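AP205 bacteriophage COAT protein (Acinetobacter phage ap205, PDB 5FS4) forms the protein shell of a small single-stranded RNA phage, its subunits pairing into dimers that probably assemble around the viral genome. Local coordinates at residues P7-T12 and S21-L26; L26-S31 and S55-P60. The protein carries 2 engineered substitutions. All coordinates share one frame; numbering follows the deposited sequence.

Contacts 1 and 2 lie in series along the chain: contact 1 joins strands 5-14 and 17-22, and contact 2 joins strands 28-38 and 47-60. Both belong to one antiparallel sheet whose strands follow chain order, and they share Leu26, where the chain turns a corner. Their centres are 10 Å apart, on the same side of the chain's centre. Between them, Asp22 N reaches Thr28 O and Arg25 NH2 reaches Lys58 O, both probable hydrogen bonds, so the turn after strand 17-22 is tied to both strands of contact 2. Each contact also touches the second subunit, which places this end of the sheet in the dimer interface.

Contact 1: residues P7-T12 and S21-L26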
loop_
_atom_site.group_PDB
_atom_site.type_symbol
_atom_site.label_atom_id
_atom_site.label_comp_id
_atom_site.label_asym_id
_atom_site.label_seq_id
_atom_site.Cartn_x
_atom_site.Cartn_y
_atom_site.Cartn_z
ATOM N N PRO B 7 -13.676 1.277 14.523
ATOM C CA PRO B 7 -12.952 2.535 14.531
ATOM C C PRO B 7 -11.669 2.426 15.362
ATOM O O PRO B 7 -11.618 1.711 16.362
ATOM C CB PRO B 7 -13.957 3.496 15.155
ATOM C CG PRO B 7 -14.743 2.655 16.076
ATOM C CD PRO B 7 -14.943 1.397 15.282
ATOM N N MET B 8 -10.638 3.177 14.955
ATOM C CA MET B 8 -9.340 3.165 15.588
ATOM C C MET B 8 -9.136 4.550 16.158
ATOM O O MET B 8 -9.686 5.481 15.614
ATOM C CB MET B 8 -8.301 2.760 14.539
ATOM C CG MET B 8 -8.479 1.324 14.011
ATOM S SD MET B 8 -7.300 0.792 12.738
ATOM C CE MET B 8 -6.065 0.628 13.915
ATOM N N GLN B 9 -8.483 4.665 17.307
ATOM C CA GLN B 9 -8.252 5.955 18.005
ATOM C C GLN B 9 -6.756 6.375 17.975
ATOM O O GLN B 9 -5.879 5.505 18.086
ATOM C CB GLN B 9 -8.675 5.866 19.486
ATOM C CG GLN B 9 -10.146 5.521 19.726
ATOM C CD GLN B 9 -11.120 6.485 19.054
ATOM O OE1 GLN B 9 -10.789 7.667 18.834
ATOM N NE2 GLN B 9 -12.339 5.986 18.693
ATOM N N PRO B 10 -6.470 7.709 17.799
ATOM C CA PRO B 10 -5.091 8.163 17.921
ATOM C C PRO B 10 -4.589 7.757 19.316
ATOM O O PRO B 10 -5.329 7.949 20.274
ATOM C CB PRO B 10 -5.184 9.684 17.791
ATOM C CG PRO B 10 -6.545 10.011 17.264
ATOM C CD PRO B 10 -7.424 8.810 17.532
ATOM N N ILE B 11 -3.421 7.097 19.444
ATOM C CA ILE B 11 -2.824 6.762 20.785
ATOM C C ILE B 11 -1.569 7.585 21.054
ATOM O O ILE B 11 -1.279 7.941 22.198
ATOM C CB ILE B 11 -2.510 5.235 21.063
ATOM C CG1 ILE B 11 -1.874 4.490 19.867
ATOM C CG2 ILE B 11 -3.736 4.490 21.575
ATOM C CD1 ILE B 11 -0.364 4.375 20.024
ATOM N N THR B 12 -0.801 7.850 20.011
ATOM C CA THR B 12 0.314 8.805 20.087
ATOM C C THR B 12 0.090 9.825 18.945
ATOM O O THR B 12 -0.509 9.500 17.912
ATOM C CB THR B 12 1.740 8.140 20.051
ATOM O OG1 THR B 12 1.915 7.296 18.895
ATOM C CG2 THR B 12 2.025 7.334 21.362
ATOM N N SER B 21 -4.842 3.133 16.881
ATOM C CA SER B 21 -4.912 1.708 17.175
ATOM C C SER B 21 -6.344 1.309 17.542
ATOM O O SER B 21 -7.182 2.115 17.887
ATOM C CB SER B 21 -3.922 1.260 18.242
ATOM O OG SER B 21 -4.335 1.770 19.458
ATOM N N ASP B 22 -6.607 0.045 17.479
ATOM C CA ASP B 22 -7.964 -0.440 17.686
ATOM C C ASP B 22 -8.112 -0.667 19.166
ATOM O O ASP B 22 -7.326 -1.437 19.732
ATOM C CB ASP B 22 -8.132 -1.719 16.931
ATOM C CG ASP B 22 -9.500 -2.443 17.210
ATOM O OD1 ASP B 22 -10.360 -2.047 18.077
ATOM O OD2 ASP B 22 -9.698 -3.395 16.501
ATOM N N PRO B 23 -9.070 0.016 19.813
ATOM C CA PRO B 23 -9.032 -0.157 21.290
ATOM C C PRO B 23 -9.409 -1.501 21.814
ATOM O O PRO B 23 -9.122 -1.792 22.977
ATOM C CB PRO B 23 -10.053 0.851 21.813
ATOM C CG PRO B 23 -10.660 1.534 20.645
ATOM C CD PRO B 23 -10.046 1.038 19.387
ATOM N N THR B 24 -10.005 -2.305 20.965
ATOM C CA THR B 24 -10.317 -3.662 21.290
ATOM C C THR B 24 -9.214 -4.609 20.877
ATOM O O THR B 24 -9.366 -5.788 21.137
ATOM C CB THR B 24 -11.661 -4.102 20.618
ATOM O OG1 THR B 24 -11.495 -4.460 19.212
ATOM C CG2 THR B 24 -12.706 -3.001 20.725
ATOM N N ARG B 25 -8.165 -4.140 20.158
ATOM C CA ARG B 25 -7.075 -5.026 19.720
ATOM C C ARG B 25 -5.890 -4.115 19.439
ATOM O O ARG B 25 -5.628 -3.654 18.272
ATOM C CB ARG B 25 -7.424 -5.920 18.501
ATOM C CG ARG B 25 -6.308 -6.864 18.091
ATOM C CD ARG B 25 -6.764 -7.846 17.010
ATOM N NE ARG B 25 -5.766 -8.860 16.684
ATOM C CZ ARG B 25 -5.680 -10.057 17.272
ATOM N NH1 ARG B 25 -6.506 -10.386 18.287
ATOM N NH2 ARG B 25 -4.741 -10.924 16.893
ATOM N N LEU B 26 -5.226 -3.798 20.548
ATOM C CA LEU B 26 -4.271 -2.682 20.559
ATOM C C LEU B 26 -3.102 -2.906 19.641
ATOM O O LEU B 26 -2.497 -1.931 19.196
ATOM C CB LEU B 26 -3.836 -2.397 21.967
ATOM C CG LEU B 26 -4.983 -1.770 22.792
ATOM C CD1 LEU B 26 -4.729 -1.991 24.275
ATOM C CD2 LEU B 26 -5.204 -0.284 22.436
HETATM O O HOH W 1 -12.537 -0.547 17.741
#
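The carboxylate of Asp22, whose CB packs against Met8 CG, takes both of its Thr24 bonds on one face. Thr24 N, at 2.9 Å from Asp22 OD1, stands 51° out of the carboxylate plane, and Thr24 OG1 reaches the same oxygen from that same face. The first bond makes an Asx turn inside a type I turn from Asp22 to Arg25. A water also donates to Asp22 OD1 (2.7 Å) and to Pro7 O (2.8 Å), so this one oxygen accepts three bonds and links the turn to the neighbouring strand.

Gln9 and Ser21 form an antiparallel hydrogen-bonded pair within the beta hairpin of strands 5-14 and 17-22: Gln9 N donates to Ser21 O and Ser21 N to Gln9 O, each at 2.9 Å. On the Gln9 and Ser21 face, Ile11 CG2 lies 3.5 Å from Ser21 OG, and Gln9 CG touches Pro23 CG at 4.1 Å. Met8 runs along the other side; a bend at its last torsion (chi3 75°) carries CE to 3.6 Å from Ser21 CA.

Beyond the pair, Ile11 and Thr12 both bond to Val19 in a classic beta bulge. Strand 17-22 lies between strand 5-14, outermost within this chain, and strand 28-38. Met8 reaches past strand 17-22 to touch Thr28 of strand 28-38, and also packs on Val127 of the second subunit.

Contact 2: residues L26-S31 and S55-P60; sequences LSTTFS and SVYKRP
The axes of strands 28-31 and 55-60 approach to 4.8 Å and run at 173° to each other, as parts of the beta hairpin of strands 28-38 and 47-60. Thr29 and Val56 are an antiparallel hydrogen-bonded pair. Thr29 N donates to Val56 O at 3.1 Å with 157° at the hydrogen, and Val56 N returns the bond to Thr29 O at 3.0 Å. Phe30 and Ser55 follow as a non-hydrogen-bonded pair. Longer CA-H...O contacts, from Thr28 to Val56 O and from Ser55 to Thr29 O, fill in beside the two N-H bonds.

On the Thr29 and Val56 face the two side chains lie side by side and point the same way, with Thr29 OG1 3.4 Å from Val56 CB. On the Phe30 and Ser55 face, Ser55 OG sits in the plane of the phenyl ring at its edge, 3.3 Å from Phe30 CD1. Thr28 comes at the Tyr57 ring obliquely: its hydroxyl is turned beside its own backbone N (chi1 -56°), which sets OG1 3.4 Å from Tyr57 CD2. Ser27 CB meets Lys58 CG at 3.7 Å where the strands begin to part. There a water donates to Thr28 OG1 at 2.8 Å, accepts from Lys58 N and bonds Ser27 OG.

The Tyr57 ring lies between that water, over one face, and the Arg59 guanidinium, which meets the opposite face on its own flat side: NH2 is over the ring and Tyr57 CE1 over the guanidinium. Arg59 NE bonds Gln79 of the same chain. Arg59 NH2 makes a salt bridge to Glu98 of the second subunit, which would probably offset its charge; Tyr57 OH bonds Asp130 and Ser55 OG bonds His102, both of that subunit. These three groups thus serve the dimer interface, while the backbone bonds join the strands.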
loop_
_atom_site.group_PDB
_atom_site.type_symbol
_atom_site.label_atom_id
_atom_site.label_comp_id
_atom_site.label_asym_id
_atom_site.label_seq_id
_atom_site.Cartn_x
_atom_site.Cartn_y
_atom_site.Cartn_z
ATOM N N LEU B 26 -5.226 -3.798 20.548
ATOM C CA LEU B 26 -4.271 -2.682 20.559
ATOM C C LEU B 26 -3.102 -2.906 19.641
ATOM O O LEU B 26 -2.497 -1.931 19.196
ATOM C CB LEU B 26 -3.836 -2.397 21.967
ATOM C CG LEU B 26 -4.983 -1.770 22.792
ATOM C CD1 LEU B 26 -4.729 -1.991 24.275
ATOM C CD2 LEU B 26 -5.204 -0.284 22.436
ATOM N N SER B 27 -2.811 -4.168 19.298
ATOM C CA SER B 27 -1.747 -4.492 18.327
ATOM C C SER B 27 -2.089 -4.156 16.854
ATOM O O SER B 27 -1.213 -4.186 16.013
ATOM C CB SER B 27 -1.360 -5.981 18.408
ATOM O OG SER B 27 -2.421 -6.857 18.120
ATOM N N THR B 28 -3.357 -3.887 16.546
ATOM C CA THR B 28 -3.742 -3.334 15.228
ATOM C C THR B 28 -3.462 -1.819 15.162
ATOM O O THR B 28 -4.034 -1.022 15.945
ATOM C CB THR B 28 -5.207 -3.619 14.905
ATOM O OG1 THR B 28 -5.381 -5.017 14.997
ATOM C CG2 THR B 28 -5.526 -3.251 13.452
ATOM N N THR B 29 -2.534 -1.418 14.284
ATOM C CA THR B 29 -2.146 0.001 14.246
ATOM C C THR B 29 -2.178 0.490 12.809
ATOM O O THR B 29 -2.028 -0.288 11.883
ATOM C CB THR B 29 -0.748 0.294 14.856
ATOM O OG1 THR B 29 0.259 -0.470 14.178
ATOM C CG2 THR B 29 -0.707 -0.062 16.256
ATOM N N PHE B 30 -2.472 1.769 12.653
ATOM C CA PHE B 30 -2.301 2.478 11.390
ATOM C C PHE B 30 -1.604 3.775 11.751
ATOM O O PHE B 30 -2.159 4.546 12.539
ATOM C CB PHE B 30 -3.629 2.808 10.734
ATOM C CG PHE B 30 -3.465 3.589 9.471
ATOM C CD1 PHE B 30 -2.934 2.942 8.341
ATOM C CD2 PHE B 30 -3.745 4.974 9.441
ATOM C CE1 PHE B 30 -2.750 3.618 7.151
ATOM C CE2 PHE B 30 -3.522 5.674 8.237
ATOM C CZ PHE B 30 -3.049 4.982 7.121
ATOM N N SER B 31 -0.447 4.050 11.137
ATOM C CA SER B 31 0.258 5.289 11.439
ATOM C C SER B 31 0.465 6.131 10.194
ATOM O O SER B 31 0.657 5.617 9.113
ATOM C CB SER B 31 1.552 4.948 12.146
ATOM O OG SER B 31 2.485 4.500 11.213
ATOM N N SER B 55 0.366 0.055 8.036
ATOM C CA SER B 55 -0.741 -0.727 8.612
ATOM C C SER B 55 -0.097 -1.983 9.200
ATOM O O SER B 55 0.773 -2.557 8.573
ATOM C CB SER B 55 -1.770 -1.135 7.562
ATOM O OG SER B 55 -2.395 -0.007 6.941
ATOM N N VAL B 56 -0.510 -2.367 10.423
ATOM C CA VAL B 56 0.018 -3.515 11.119
ATOM C C VAL B 56 -1.112 -4.319 11.736
ATOM O O VAL B 56 -2.016 -3.772 12.319
ATOM C CB VAL B 56 1.042 -3.155 12.225
ATOM C CG1 VAL B 56 1.470 -4.360 13.034
ATOM C CG2 VAL B 56 2.254 -2.460 11.644
ATOM N N TYR B 57 -1.067 -5.619 11.456
ATOM C CA TYR B 57 -1.976 -6.588 12.119
ATOM C C TYR B 57 -1.183 -7.793 12.557
ATOM O O TYR B 57 -0.319 -8.306 11.800
ATOM C CB TYR B 57 -3.159 -6.980 11.171
ATOM C CG TYR B 57 -4.397 -7.590 11.868
ATOM C CD1 TYR B 57 -4.411 -8.911 12.299
ATOM C CD2 TYR B 57 -5.544 -6.805 12.125
ATOM C CE1 TYR B 57 -5.519 -9.429 12.957
ATOM C CE2 TYR B 57 -6.628 -7.300 12.787
ATOM C CZ TYR B 57 -6.631 -8.609 13.188
ATOM O OH TYR B 57 -7.715 -9.116 13.847
ATOM N N LYS B 58 -1.505 -8.265 13.760
ATOM C CA LYS B 58 -0.979 -9.485 14.314
ATOM C C LYS B 58 -1.964 -10.591 14.091
ATOM O O LYS B 58 -2.966 -10.732 14.804
ATOM C CB LYS B 58 -0.634 -9.304 15.794
ATOM C CG LYS B 58 0.395 -8.184 16.016
ATOM C CD LYS B 58 1.672 -8.377 15.146
ATOM C CE LYS B 58 2.924 -8.489 15.987
ATOM N NZ LYS B 58 3.242 -7.103 16.492
ATOM N N ARG B 59 -1.628 -11.420 13.110
ATOM C CA ARG B 59 -2.535 -12.412 12.595
ATOM C C ARG B 59 -2.115 -13.823 12.972
ATOM O O ARG B 59 -1.030 -14.251 12.610
ATOM C CB ARG B 59 -2.545 -12.277 11.067
ATOM C CG ARG B 59 -3.536 -13.171 10.292
ATOM C CD ARG B 59 -4.988 -12.774 10.427
ATOM N NE ARG B 59 -5.226 -11.431 9.971
ATOM C CZ ARG B 59 -6.346 -10.758 10.163
ATOM N NH1 ARG B 59 -7.361 -11.318 10.775
ATOM N NH2 ARG B 59 -6.427 -9.505 9.740
ATOM N N PRO B 60 -2.998 -14.577 13.674
ATOM C CA PRO B 60 -2.733 -15.973 14.001
ATOM C C PRO B 60 -2.313 -16.768 12.763
ATOM O O PRO B 60 -2.942 -16.675 11.712
ATOM C CB PRO B 60 -4.096 -16.479 14.558
ATOM C CG PRO B 60 -4.817 -15.263 14.975
ATOM C CD PRO B 60 -4.401 -14.216 13.986
HETATM O O HOH W 2 -3.626 -7.081 15.546
#